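Local coordinates for kappa-carrageenase (Zobellia galactanivorans, PDB 5OCR), which probably hydrolyses the beta-1,4 linkages of kappa-carrageenan, the chain here being the glycoside hydrolase family 16 module of a longer protein, at residues 66-71 / 89-94; 123-128 / 165-170. All blocks are in the same frame, centred on the assembly; numbering follows the deposited sequence.

How the contacts relate
Contacts 1 and 2 sample two regions of one beta-jellyroll, the first in its core and the second at its surface. Their centres lie 26 Å apart and their nearest atoms about 7 Å, without touching. In contact 1 two strands of a hairpin diverge, and apolar side chains fill the angle between them; G66, at one end, binds a magnesium ion. Contact 2 links a loop to strand 159-170 by a lysine-to-carbonyl bond and one apolar touch between F125 and V167. That loop leads into strand 134-144, which carries the E-x-D-x-x-E sequence of family 16 and so probably the catalytic residues. The metal therefore belongs with contact 1, while the likely catalytic strand lies next to contact 2.

Contact 1 of 2, residues 66-71 / 89-94; sequences GIAELT and GIFKSY. With MG (magnesium ion), chain F.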
loop_
_atom_site.group_PDB
_atom_site.type_symbol
_atom_site.label_atom_id
_atom_site.label_comp_id
_atom_site.label_asym_id
_atom_site.label_seq_id
_atom_site.Cartn_x
_atom_site.Cartn_y
_atom_site.Cartn_z
ATOM N N GLY A 66 -0.247 -5.722 -20.820
ATOM C CA GLY A 66 -0.926 -6.437 -19.765
ATOM C C GLY A 66 -0.410 -6.041 -18.412
ATOM O O GLY A 66 -0.930 -6.583 -17.419
ATOM N N ILE A 67 0.536 -5.087 -18.354
ATOM C CA ILE A 67 1.210 -4.790 -17.026
ATOM C C ILE A 67 1.204 -3.287 -16.739
ATOM O O ILE A 67 1.600 -2.475 -17.575
ATOM C CB ILE A 67 2.695 -5.253 -17.089
ATOM C CG1 ILE A 67 2.778 -6.782 -17.419
ATOM C CG2 ILE A 67 3.503 -4.949 -15.750
ATOM C CD1 ILE A 67 2.380 -7.768 -16.318
ATOM N N ALA A 68 0.679 -2.914 -15.569
ATOM C CA ALA A 68 0.724 -1.502 -15.182
ATOM C C ALA A 68 2.019 -1.237 -14.542
ATOM O O ALA A 68 2.466 -2.036 -13.719
ATOM C CB ALA A 68 -0.380 -1.220 -14.200
ATOM N N GLU A 69 2.543 -0.028 -14.809
ATOM C CA GLU A 69 3.856 0.398 -14.267
ATOM C C GLU A 69 3.662 1.680 -13.445
ATOM O O GLU A 69 3.087 2.639 -13.999
ATOM C CB GLU A 69 4.842 0.631 -15.448
ATOM C CG GLU A 69 6.210 1.152 -14.966
ATOM C CD GLU A 69 7.293 1.264 -16.026
ATOM O OE1 GLU A 69 6.993 1.036 -17.194
ATOM O OE2 GLU A 69 8.481 1.542 -15.669
ATOM N N LEU A 70 4.034 1.722 -12.164
ATOM C CA LEU A 70 3.873 2.905 -11.359
ATOM C C LEU A 70 5.309 3.350 -11.015
ATOM O O LEU A 70 6.107 2.554 -10.553
ATOM C CB LEU A 70 3.045 2.572 -10.084
ATOM C CG LEU A 70 1.608 2.109 -10.354
ATOM C CD1 LEU A 70 1.519 0.634 -10.714
ATOM C CD2 LEU A 70 0.751 2.319 -9.101
ATOM N N THR A 71 5.616 4.625 -11.244
ATOM C CA THR A 71 7.010 5.074 -11.235
ATOM C C THR A 71 7.243 6.220 -10.255
ATOM O O THR A 71 6.415 7.189 -10.216
ATOM C CB THR A 71 7.398 5.542 -12.683
ATOM O OG1 THR A 71 7.185 4.434 -13.572
ATOM C CG2 THR A 71 8.886 5.927 -12.805
ATOM N N GLY A 89 3.190 7.366 -8.488
ATOM C CA GLY A 89 1.948 6.967 -9.186
ATOM C C GLY A 89 1.087 6.071 -8.306
ATOM O O GLY A 89 1.622 5.407 -7.400
ATOM N N ILE A 90 -0.232 6.044 -8.536
ATOM C CA ILE A 90 -1.147 5.386 -7.604
ATOM C C ILE A 90 -2.417 4.985 -8.331
ATOM O O ILE A 90 -2.907 5.781 -9.106
ATOM C CB ILE A 90 -1.464 6.236 -6.364
ATOM C CG1 ILE A 90 -2.579 5.575 -5.500
ATOM C CG2 ILE A 90 -1.873 7.684 -6.747
ATOM C CD1 ILE A 90 -2.675 6.191 -4.077
ATOM N N PHE A 91 -2.869 3.737 -8.147
ATOM C CA PHE A 91 -4.207 3.351 -8.509
ATOM C C PHE A 91 -5.053 3.315 -7.259
ATOM O O PHE A 91 -4.769 2.517 -6.333
ATOM C CB PHE A 91 -4.247 1.932 -9.105
ATOM C CG PHE A 91 -3.706 1.849 -10.482
ATOM C CD1 PHE A 91 -4.469 2.264 -11.571
ATOM C CD2 PHE A 91 -2.459 1.320 -10.705
ATOM C CE1 PHE A 91 -3.951 2.182 -12.886
ATOM C CE2 PHE A 91 -1.983 1.201 -12.015
ATOM C CZ PHE A 91 -2.725 1.647 -13.105
ATOM N N LYS A 92 -6.034 4.213 -7.173
ATOM C CA LYS A 92 -7.002 4.268 -6.009
ATOM C C LYS A 92 -8.388 4.095 -6.543
ATOM O O LYS A 92 -8.860 4.901 -7.383
ATOM C CB LYS A 92 -6.865 5.563 -5.254
ATOM C CG LYS A 92 -7.842 5.553 -4.038
ATOM C CD LYS A 92 -7.817 6.966 -3.393
ATOM C CE LYS A 92 -8.925 6.902 -2.315
ATOM N NZ LYS A 92 -8.962 8.278 -1.663
ATOM N N SER A 93 -9.086 3.030 -6.132
ATOM C CA SER A 93 -10.447 2.846 -6.674
ATOM C C SER A 93 -11.407 3.983 -6.234
ATOM O O SER A 93 -11.415 4.417 -5.042
ATOM C CB SER A 93 -11.049 1.484 -6.321
ATOM O OG SER A 93 -11.222 1.359 -4.898
ATOM N N TYR A 94 -12.288 4.401 -7.136
ATOM C CA TYR A 94 -13.381 5.231 -6.629
ATOM C C TYR A 94 -14.284 4.434 -5.686
ATOM O O TYR A 94 -14.805 4.989 -4.678
ATOM C CB TYR A 94 -14.211 5.818 -7.770
ATOM C CG TYR A 94 -13.569 7.030 -8.334
ATOM C CD1 TYR A 94 -13.756 8.270 -7.772
ATOM C CD2 TYR A 94 -12.776 6.934 -9.469
ATOM C CE1 TYR A 94 -13.136 9.386 -8.321
ATOM C CE2 TYR A 94 -12.165 8.023 -10.017
ATOM C CZ TYR A 94 -12.325 9.242 -9.434
ATOM O OH TYR A 94 -11.695 10.299 -9.951
HETATM MG MG MG F . -2.429 -8.059 -16.738
HETATM O O HOH W 1 -2.944 -9.185 -18.801
#
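Both L70 and F91 set CG beside the backbone N and anti to the carbonyl carbon (chi1 -63° and -74°), and these torsions bring the leucine methyls against the CD2-CE2 part of the phenylalanine ring. The two side chains cross obliquely: in the L70 conformer described here, CD2 lies 3.7 Å from F91 CD2, while CD1 is 3.8 Å from F91 CE2. A68 extends the same apolar surface, its CB 3.6 Å from F91 CE2. The CD2 methyl of L70 also rests 3.6 Å from G89 O, so the leucine fills the corner where the chains are nearest. No backbone hydrogen bond joins the segments here, and G89 N, although buried, has no partner in the model. The N-to-C directions of strands 67-71 and 90-93 make an angle of 114°, far from antiparallel, their axes 8.5 Å apart at closest approach, and the F91 ring occupies the widening wedge. Beyond the pair, F31 meets the same ring and V61 touches it. With the ring of F91 cut back to an alanine, a gap would probably open in this wedge, and A68 CB and the L70 methyls would lose the surface they pack on. At the other end of 66-71, G66 O coordinates a magnesium ion at 2.2 Å, in a site shared with E30, D278 and a water; the positive phi of G66 suits glycine. Strand 67-71 bonds on to strand 273-285 and strand 90-93 to strand 233-241, so the arrangement is a hairpin whose arms part into different regions of the fold, with an apolar core between, as expected of the beta-jellyroll of family 16.

Contact 2 of 2, residues 123-128 / 165-170; sequences SDFDYS and HAVVKE
The loop that joins strands 115-122 and 134-144 of the jellyroll reaches strand 159-170 with its side chains and one carbonyl, across the edge of strand 134-144, where Y127 and F125 meet K169 and V167. Within it, D126 to S128 form an Asx turn: D126 OD1 accepts from S128 N at 3.1 Å, from above the carboxylate plane, and takes S128 OG on its syn lone pair at 2.8 Å. The double grip holds the chain just where the Y127 carbonyl turns toward the strand. K169 NZ donates to Y127 O at 2.8 Å, with a C=O...N angle of 147° and the donor tilted 32° out of the carbonyl plane. The lysine gets there, in the one of its two modelled conformers considered here, by bending at chi2 and chi3 rather than running straight. Earlier in the loop, F125 CE1 touches V167 CG2 at 4.0 Å, the two side chains crossing at about a right angle. Y127 adds a looser approach, OH to V167 CG1 at 4.4 Å. The backbones stay apart, F125 CA and V167 CA being 8.3 Å from each other, because strand 134-144 intervenes: V135 bonds to the backbones of both D126 and V167. W176 touches F125 and V167 alike, and Y136 stacks on the F125 ring. The polar link at this surface thus fastens side chain to main chain. Since V129 O also accepts from K169 NZ, the ammonium is met by two carbonyl oxygens of the loop, whose dipoles, negative ends toward the nitrogen, would probably stabilise its positive charge.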
loop_
_atom_site.group_PDB
_atom_site.type_symbol
_atom_site.label_atom_id
_atom_site.label_comp_id
_atom_site.label_asym_id
_atom_site.label_seq_id
_atom_site.Cartn_x
_atom_site.Cartn_y
_atom_site.Cartn_z
ATOM N N SER A 123 -9.640 4.048 4.487
ATOM C CA SER A 123 -10.871 4.896 4.508
ATOM C C SER A 123 -10.611 6.355 4.578
ATOM O O SER A 123 -9.487 6.805 4.686
ATOM C CB SER A 123 -11.690 4.653 5.758
ATOM O OG SER A 123 -10.948 4.949 6.952
ATOM N N ASP A 124 -11.715 7.128 4.535
ATOM C CA ASP A 124 -11.519 8.514 4.935
ATOM C C ASP A 124 -11.425 8.645 6.456
ATOM O O ASP A 124 -11.376 7.643 7.181
ATOM C CB ASP A 124 -12.567 9.441 4.302
ATOM C CG ASP A 124 -13.985 9.150 4.760
ATOM O OD1 ASP A 124 -14.210 8.380 5.729
ATOM O OD2 ASP A 124 -14.931 9.724 4.133
ATOM N N PHE A 125 -11.272 9.876 6.924
ATOM C CA PHE A 125 -11.221 10.129 8.385
ATOM C C PHE A 125 -12.573 10.640 8.772
ATOM O O PHE A 125 -13.033 11.670 8.224
ATOM C CB PHE A 125 -10.124 11.187 8.667
ATOM C CG PHE A 125 -8.699 10.639 8.549
ATOM C CD1 PHE A 125 -7.956 10.290 9.692
ATOM C CD2 PHE A 125 -8.091 10.494 7.299
ATOM C CE1 PHE A 125 -6.676 9.744 9.606
ATOM C CE2 PHE A 125 -6.795 9.957 7.208
ATOM C CZ PHE A 125 -6.073 9.591 8.361
ATOM N N ASP A 126 -13.216 9.972 9.728
ATOM C CA ASP A 126 -14.511 10.491 10.251
ATOM C C ASP A 126 -14.285 10.801 11.746
ATOM O O ASP A 126 -14.358 9.912 12.617
ATOM C CB ASP A 126 -15.628 9.462 10.021
ATOM C CG ASP A 126 -17.013 10.010 10.396
ATOM O OD1 ASP A 126 -17.035 11.147 10.928
ATOM O OD2 ASP A 126 -18.007 9.240 10.244
ATOM N N TYR A 127 -13.962 12.075 12.014
ATOM C CA TYR A 127 -13.701 12.545 13.372
ATOM C C TYR A 127 -14.941 12.822 14.143
ATOM O O TYR A 127 -14.821 13.175 15.316
ATOM C CB TYR A 127 -12.792 13.770 13.410
ATOM C CG TYR A 127 -11.338 13.420 13.217
ATOM C CD1 TYR A 127 -10.510 13.098 14.308
ATOM C CD2 TYR A 127 -10.772 13.427 11.927
ATOM C CE1 TYR A 127 -9.164 12.778 14.153
ATOM C CE2 TYR A 127 -9.451 13.068 11.770
ATOM C CZ TYR A 127 -8.639 12.757 12.875
ATOM O OH TYR A 127 -7.332 12.379 12.654
ATOM N N SER A 128 -16.107 12.559 13.538
ATOM C CA SER A 128 -17.427 12.763 14.184
ATOM C C SER A 128 -17.970 11.600 15.026
ATOM O O SER A 128 -19.005 11.737 15.755
ATOM C CB SER A 128 -18.486 13.167 13.174
ATOM O OG SER A 128 -19.080 12.047 12.555
ATOM N N HIS A 165 -3.575 -0.411 10.528
ATOM C CA HIS A 165 -3.417 0.930 11.152
ATOM C C HIS A 165 -4.828 1.421 11.383
ATOM O O HIS A 165 -5.725 1.149 10.602
ATOM C CB HIS A 165 -2.754 1.943 10.227
ATOM C CG HIS A 165 -1.376 1.574 9.776
ATOM N ND1 HIS A 165 -0.247 2.164 10.304
ATOM C CD2 HIS A 165 -0.943 0.645 8.826
ATOM C CE1 HIS A 165 0.841 1.630 9.707
ATOM N NE2 HIS A 165 0.403 0.705 8.790
ATOM N N ALA A 166 -5.026 2.117 12.500
ATOM C CA ALA A 166 -6.312 2.815 12.684
ATOM C C ALA A 166 -6.171 4.090 13.498
ATOM O O ALA A 166 -5.222 4.303 14.170
ATOM C CB ALA A 166 -7.305 1.902 13.420
ATOM N N VAL A 167 -7.217 4.938 13.461
ATOM C CA VAL A 167 -7.314 6.006 14.464
ATOM C C VAL A 167 -8.641 5.732 15.146
ATOM O O VAL A 167 -9.604 5.383 14.465
ATOM C CB VAL A 167 -7.463 7.365 13.727
ATOM C CG1 VAL A 167 -7.745 8.538 14.718
ATOM C CG2 VAL A 167 -6.160 7.642 12.960
ATOM N N VAL A 168 -8.650 5.817 16.480
ATOM C CA VAL A 168 -9.845 5.505 17.291
ATOM C C VAL A 168 -10.156 6.746 18.096
ATOM O O VAL A 168 -9.208 7.378 18.614
ATOM C CB VAL A 168 -9.530 4.302 18.172
ATOM C CG1 VAL A 168 -10.698 4.028 19.149
ATOM C CG2 VAL A 168 -9.387 3.118 17.242
ATOM N N LYS A 169 -11.448 7.115 18.223
ATOM C CA LYS A 169 -11.760 8.296 19.018
ATOM C C LYS A 169 -11.587 7.986 20.513
ATOM O O LYS A 169 -12.095 6.971 21.023
ATOM C CB LYS A 169 -13.152 8.841 18.668
ATOM C CG LYS A 169 -13.793 9.587 19.836
ATOM C CD LYS A 169 -14.654 10.729 19.414
ATOM C CE LYS A 169 -13.885 11.805 18.676
ATOM N NZ LYS A 169 -15.022 12.439 18.021
ATOM N N GLU A 170 -10.769 8.818 21.203
ATOM C CA GLU A 170 -10.536 8.656 22.672
ATOM C C GLU A 170 -10.468 10.012 23.322
ATOM O O GLU A 170 -9.641 10.813 22.919
ATOM C CB GLU A 170 -9.249 7.902 23.049
ATOM C CG GLU A 170 -9.158 6.486 22.547
ATOM C CD GLU A 170 -7.853 5.798 23.000
ATOM O OE1 GLU A 170 -6.968 6.436 23.645
ATOM O OE2 GLU A 170 -7.722 4.603 22.673
#